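Local coordinates for protein agmatinase (Burkholderia thailandensis, PDB 4DZ4) that probably hydrolyses agmatine to putrescine and urea at a site holding two manganese ions, as a member of the arginase family, at residues F162-D167 with D246-D251; F254-G259 with A294-E299. All blocks are in the same frame, centred on the assembly; numbering follows the deposited sequence.

Following the chain from the N terminus, strand 158-162 of the parallel sheet runs out into the loop that begins contact 1, and the contact closes when strand 240-246 ends beside it and delivers 246-251. Contact 2 opens farther along that same second loop, at 254-259, and closes with the loop residues 294-299, which come after strand 282-289. The two follow in series, neither nested nor crossed. Their centres are about 14 Å apart, and they touch where Ile-247 and Leu-250 pack on Ala-255, and where Thr-258 lies against Ile-247 and Asp-248. Contact 1 builds the dimanganese site at two strand ends; contact 2 ties the loop beyond it to the lead-in of helix 300-323.

Contact 1: residues F162-D167 with D246-D251; sequences FDAHCD and DIDCLD. With MN (manganese (II) ion), chain Q; MN (manganese (II) ion), chain P.
Asp-163 and Asp-246 reach across to the same pair of manganese ions, the binuclear centre of the arginase family at the C-terminal ends of two neighbouring parallel strands. The Asp-163 carboxylate spans the pair, OD1 on the ion of chain Q at 2.1 Å and OD2 on the ion of chain P. Asp-246 bridges through one oxygen, OD2, which lies 2.2 Å from the chain Q manganese and 2.6 Å from the chain P manganese. Their two carboxylate planes stand 73° apart. Asp-248 grips the chain Q ion with both oxygens, unevenly: 2.2 Å from OD1, 2.5 Å from OD2. His-165 adds ND1 to that ion, with the CG of Asp-248 at the edge of its ring. On the other ion sit Asp-167 OD2 and, from outside the two segments, His-139; water 1 joins both metals and donates to Asp-167 OD1. The metal charges probably offset the mutual repulsion of the gathered carboxylates.

Backbone N-H groups hold the ligand carboxylates in place. Asp-163 OD1 accepts from the backbone N of His-165, and Asp-246 OD1 from that of Asp-248, each closing an Asx turn. Ala-164 N hydrogen-bonds Asp-248 OD2 at 3.1 Å, nearly along the C-O axis, so this oxygen serves metal and backbone together. A backbone hydrogen bond from Asp-246 N to Phe-162 O joins the strand ends. Farther from the metals, Cys-249 CB lies 3.5 Å from Asp-163 N; with SG anti to its own backbone N (chi1 -180°), the sulfur goes to the edge of the Phe-162 ring, 3.9 Å from Phe-162 CB.

Contact 2: residues F254-G259 with A294-E299; sequences FAPGTG and AYDQSE. With EDO (1,2-ethanediol), chain V.
Pro-256 lays the CB-CG side of its ring against the aliphatic part of Gln-297, crossing it at a slant with Pro-256 CG 3.9 Å from Gln-297 CG. The contact joins two loops of the arginase fold, one following strand 240-246 and the other linking strand 282-289 to helix 300-323. Gln-297 presents its CG to the proline because that atom lies beside its own backbone N (chi1 -56°). Asp-296 brings OD1 to the same proline edge, 4.1 Å from Pro-256 CG, while also accepting from the backbone N of Gln-297 at 2.8 Å, from above the carboxylate plane. That carboxylate is held from the helix as well, with Thr-301 OG1 bonded to OD1 and Ala-302 N to OD2.

Gly-257, centre of an inverse gamma turn, comes closest in backbone: its CA is 3.6 Å from the CA of Asp-296. The Gly-257 CA makes a CH...O contact of 3.3 Å with Tyr-295 O, and no conventional hydrogen bond crosses between the segments. Tyr-295 rests its CB on this turn, 3.7 Å from Pro-256 O, before the ring leads off to a cation-pi contact with Arg-63. Thr-258 turns the other way, its hydroxyl bonded to Glu-290 O.

At the subunit interface, Glu-299, the N-cap residue of helix 300-323, forms a salt bridge with Arg-63 of the third subunit. The same carboxylate accepts from both hydroxyls of a 1,2-ethanediol, probably from the crystallisation liquor, 2.7 Å from O1 to Glu-299 OE1 and 2.8 Å from O2 to Glu-299 OE2.

Contact 1: residues F162-D167 with D246-D251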
loop_
_atom_site.group_PDB
_atom_site.type_symbol
_atom_site.label_atom_id
_atom_site.label_comp_id
_atom_site.label_asym_id
_atom_site.label_seq_id
_atom_site.Cartn_x
_atom_site.Cartn_y
_atom_site.Cartn_z
ATOM N N PHE B 162 -6.948 19.771 -20.452
ATOM C CA PHE B 162 -5.672 19.148 -20.087
ATOM C C PHE B 162 -5.944 17.650 -19.907
ATOM O O PHE B 162 -6.819 17.285 -19.112
ATOM C CB PHE B 162 -5.149 19.727 -18.773
ATOM C CG PHE B 162 -4.694 21.152 -18.860
ATOM C CD1 PHE B 162 -3.336 21.465 -18.988
ATOM C CD2 PHE B 162 -5.620 22.194 -18.775
ATOM C CE1 PHE B 162 -2.893 22.789 -19.069
ATOM C CE2 PHE B 162 -5.187 23.530 -18.821
ATOM C CZ PHE B 162 -3.832 23.826 -18.965
ATOM N N ASP B 163 -5.211 16.779 -20.609
ATOM C CA ASP B 163 -5.573 15.355 -20.625
ATOM C C ASP B 163 -4.541 14.592 -21.408
ATOM O O ASP B 163 -4.003 15.114 -22.393
ATOM C CB ASP B 163 -6.932 15.187 -21.338
ATOM C CG ASP B 163 -7.732 13.977 -20.868
ATOM O OD1 ASP B 163 -7.173 12.868 -20.733
ATOM O OD2 ASP B 163 -8.965 14.133 -20.729
ATOM N N ALA B 164 -4.305 13.348 -21.016
ATOM C CA ALA B 164 -3.596 12.418 -21.906
ATOM C C ALA B 164 -4.467 11.999 -23.102
ATOM O O ALA B 164 -3.935 11.487 -24.095
ATOM C CB ALA B 164 -3.166 11.165 -21.128
ATOM N N HIS B 165 -5.792 12.190 -22.982
ATOM C CA HIS B 165 -6.807 11.674 -23.922
ATOM C C HIS B 165 -7.668 12.798 -24.504
ATOM O O HIS B 165 -8.119 13.681 -23.801
ATOM C CB HIS B 165 -7.760 10.702 -23.214
ATOM C CG HIS B 165 -7.055 9.604 -22.465
ATOM N ND1 HIS B 165 -6.738 9.704 -21.146
ATOM C CD2 HIS B 165 -6.608 8.362 -22.889
ATOM C CE1 HIS B 165 -6.099 8.568 -20.763
ATOM N NE2 HIS B 165 -6.039 7.750 -21.825
ATOM N N CYS B 166 -7.943 12.704 -25.792
ATOM C CA CYS B 166 -8.756 13.722 -26.475
ATOM C C CYS B 166 -10.240 13.627 -26.138
ATOM O O CYS B 166 -10.978 14.632 -26.229
ATOM C CB CYS B 166 -8.560 13.613 -27.982
ATOM S SG CYS B 166 -9.101 12.039 -28.686
ATOM N N ASP B 167 -10.679 12.429 -25.744
ATOM C CA ASP B 167 -12.094 12.161 -25.433
ATOM C C ASP B 167 -13.046 12.569 -26.559
ATOM O O ASP B 167 -14.219 12.903 -26.318
ATOM C CB ASP B 167 -12.465 12.780 -24.078
ATOM C CG ASP B 167 -11.582 12.229 -22.937
ATOM O OD1 ASP B 167 -11.046 11.100 -23.108
ATOM O OD2 ASP B 167 -11.427 12.905 -21.901
ATOM N N ASP B 246 -8.117 16.972 -16.590
ATOM C CA ASP B 246 -8.092 15.537 -16.264
ATOM C C ASP B 246 -6.714 15.295 -15.641
ATOM O O ASP B 246 -5.713 15.544 -16.277
ATOM C CB ASP B 246 -8.342 14.730 -17.550
ATOM C CG ASP B 246 -8.278 13.174 -17.348
ATOM O OD1 ASP B 246 -7.746 12.706 -16.323
ATOM O OD2 ASP B 246 -8.746 12.442 -18.254
ATOM N N ILE B 247 -6.676 14.877 -14.374
ATOM C CA ILE B 247 -5.418 14.670 -13.654
ATOM C C ILE B 247 -4.446 13.719 -14.385
ATOM O O ILE B 247 -3.225 13.821 -14.198
ATOM C CB ILE B 247 -5.680 14.245 -12.189
ATOM C CG1 ILE B 247 -4.506 14.689 -11.258
ATOM C CG2 ILE B 247 -6.015 12.735 -12.103
ATOM C CD1 ILE B 247 -4.225 16.183 -11.190
ATOM N N ASP B 248 -4.967 12.858 -15.261
ATOM C CA ASP B 248 -4.084 11.970 -16.050
ATOM C C ASP B 248 -3.288 12.699 -17.139
ATOM O O ASP B 248 -2.463 12.094 -17.825
ATOM C CB ASP B 248 -4.825 10.715 -16.570
ATOM C CG ASP B 248 -5.726 10.968 -17.810
ATOM O OD1 ASP B 248 -6.635 10.118 -17.995
ATOM O OD2 ASP B 248 -5.574 11.960 -18.562
ATOM N N CYS B 249 -3.525 14.011 -17.275
ATOM C CA CYS B 249 -2.587 14.880 -18.033
ATOM C C CYS B 249 -1.155 14.707 -17.422
ATOM O O CYS B 249 -0.158 14.617 -18.144
ATOM C CB CYS B 249 -3.027 16.342 -17.889
ATOM S SG CYS B 249 -1.936 17.464 -18.793
ATOM N N LEU B 250 -1.092 14.616 -16.097
ATOM C CA LEU B 250 0.180 14.463 -15.409
ATOM C C LEU B 250 0.704 13.045 -15.632
ATOM O O LEU B 250 -0.083 12.097 -15.762
ATOM C CB LEU B 250 0.014 14.723 -13.893
ATOM C CG LEU B 250 -0.584 16.090 -13.566
ATOM C CD1 LEU B 250 -0.656 16.302 -12.050
ATOM C CD2 LEU B 250 0.214 17.215 -14.215
ATOM N N ASP B 251 2.024 12.920 -15.700
ATOM C CA ASP B 251 2.637 11.606 -15.761
ATOM C C ASP B 251 2.168 10.760 -14.583
ATOM O O ASP B 251 1.962 11.295 -13.508
ATOM C CB ASP B 251 4.164 11.710 -15.753
ATOM C CG ASP B 251 4.805 10.381 -16.168
ATOM O OD1 ASP B 251 4.925 10.104 -17.381
ATOM O OD2 ASP B 251 5.083 9.581 -15.257
HETATM MN MN MN Q . -7.681 11.146 -19.614
HETATM MN MN MN P . -10.480 12.655 -20.149
HETATM O O HOH W 1 -9.546 10.985 -20.508
#

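Contact 2: residues F254-G259 with A294-E299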
loop_
_atom_site.group_PDB
_atom_site.type_symbol
_atom_site.label_atom_id
_atom_site.label_comp_id
_atom_site.label_asym_id
_atom_site.label_seq_id
_atom_site.Cartn_x
_atom_site.Cartn_y
_atom_site.Cartn_z
ATOM N N PHE B 254 3.494 11.469 -11.083
ATOM C CA PHE B 254 2.919 12.566 -10.327
ATOM C C PHE B 254 1.452 12.299 -10.022
ATOM O O PHE B 254 0.927 12.820 -9.022
ATOM C CB PHE B 254 3.012 13.863 -11.143
ATOM C CG PHE B 254 4.414 14.233 -11.501
ATOM C CD1 PHE B 254 5.188 15.024 -10.637
ATOM C CD2 PHE B 254 4.974 13.784 -12.700
ATOM C CE1 PHE B 254 6.498 15.342 -10.968
ATOM C CE2 PHE B 254 6.293 14.078 -13.015
ATOM C CZ PHE B 254 7.051 14.868 -12.159
ATOM N N ALA B 255 0.796 11.485 -10.858
ATOM C CA ALA B 255 -0.654 11.252 -10.704
ATOM C C ALA B 255 -0.923 9.740 -10.879
ATOM O O ALA B 255 -1.532 9.332 -11.872
ATOM C CB ALA B 255 -1.445 12.073 -11.753
ATOM N N PRO B 256 -0.475 8.919 -9.910
ATOM C CA PRO B 256 -0.722 7.462 -10.036
ATOM C C PRO B 256 -2.196 7.111 -9.813
ATOM O O PRO B 256 -2.671 6.053 -10.274
ATOM C CB PRO B 256 0.143 6.861 -8.915
ATOM C CG PRO B 256 0.320 7.977 -7.893
ATOM C CD PRO B 256 0.446 9.211 -8.781
ATOM N N GLY B 257 -2.889 7.986 -9.087
ATOM C CA GLY B 257 -4.266 7.742 -8.666
ATOM C C GLY B 257 -5.261 8.132 -9.733
ATOM O O GLY B 257 -6.007 9.075 -9.566
ATOM N N THR B 258 -5.292 7.370 -10.819
ATOM C CA THR B 258 -6.199 7.689 -11.915
ATOM C C THR B 258 -6.566 6.411 -12.669
ATOM O O THR B 258 -5.856 5.404 -12.586
ATOM C CB THR B 258 -5.605 8.819 -12.803
ATOM O OG1 THR B 258 -6.671 9.463 -13.537
ATOM C CG2 THR B 258 -4.503 8.273 -13.751
ATOM N N GLY B 259 -7.696 6.427 -13.371
ATOM C CA GLY B 259 -8.224 5.195 -13.974
ATOM C C GLY B 259 -7.550 4.757 -15.267
ATOM O O GLY B 259 -7.586 3.575 -15.599
ATOM N N ALA B 294 -8.337 5.170 -4.614
ATOM C CA ALA B 294 -7.900 3.767 -4.395
ATOM C C ALA B 294 -6.574 3.474 -5.076
ATOM O O ALA B 294 -5.885 2.556 -4.670
ATOM C CB ALA B 294 -8.956 2.791 -4.889
ATOM N N TYR B 295 -6.245 4.236 -6.134
ATOM C CA TYR B 295 -4.960 4.088 -6.839
ATOM C C TYR B 295 -3.974 5.189 -6.479
ATOM O O TYR B 295 -2.868 5.219 -7.000
ATOM C CB TYR B 295 -5.195 4.094 -8.343
ATOM C CG TYR B 295 -5.909 2.818 -8.767
ATOM C CD1 TYR B 295 -5.190 1.651 -8.990
ATOM C CD2 TYR B 295 -7.298 2.784 -8.887
ATOM C CE1 TYR B 295 -5.838 0.468 -9.325
ATOM C CE2 TYR B 295 -7.954 1.603 -9.229
ATOM C CZ TYR B 295 -7.216 0.457 -9.453
ATOM O OH TYR B 295 -7.876 -0.725 -9.781
ATOM N N ASP B 296 -4.371 6.100 -5.590
ATOM C CA ASP B 296 -3.439 7.153 -5.175
ATOM C C ASP B 296 -2.362 6.625 -4.216
ATOM O O ASP B 296 -2.511 5.557 -3.581
ATOM C CB ASP B 296 -4.186 8.329 -4.538
ATOM C CG ASP B 296 -3.476 9.657 -4.732
ATOM O OD1 ASP B 296 -2.333 9.682 -5.265
ATOM O OD2 ASP B 296 -4.076 10.695 -4.379
ATOM N N GLN B 297 -1.274 7.361 -4.136
ATOM C CA GLN B 297 -0.157 6.949 -3.281
ATOM C C GLN B 297 0.206 8.139 -2.417
ATOM O O GLN B 297 0.659 9.159 -2.943
ATOM C CB GLN B 297 1.020 6.467 -4.145
ATOM C CG GLN B 297 0.618 5.311 -5.110
ATOM C CD GLN B 297 0.301 4.016 -4.338
ATOM O OE1 GLN B 297 0.585 3.923 -3.127
ATOM N NE2 GLN B 297 -0.287 3.018 -5.016
ATOM N N SER B 298 -0.031 8.030 -1.097
ATOM C CA SER B 298 0.225 9.136 -0.181
ATOM C C SER B 298 -0.433 10.446 -0.654
ATOM O O SER B 298 0.129 11.541 -0.490
ATOM C CB SER B 298 1.732 9.321 0.033
ATOM O OG SER B 298 2.252 8.135 0.614
ATOM N N GLU B 299 -1.612 10.285 -1.254
ATOM C CA GLU B 299 -2.454 11.388 -1.717
ATOM C C GLU B 299 -1.816 12.290 -2.754
ATOM O O GLU B 299 -2.354 13.377 -3.021
ATOM C CB GLU B 299 -2.910 12.276 -0.546
ATOM C CG GLU B 299 -3.632 11.566 0.577
ATOM C CD GLU B 299 -4.054 12.570 1.618
ATOM O OE1 GLU B 299 -3.165 13.188 2.270
ATOM O OE2 GLU B 299 -5.271 12.804 1.738
HETATM C C1 EDO V . -3.461 12.628 5.756
HETATM O O1 EDO V . -2.558 12.299 4.699
HETATM C C2 EDO V . -4.920 12.481 5.303
HETATM O O2 EDO V . -5.299 13.562 4.420
#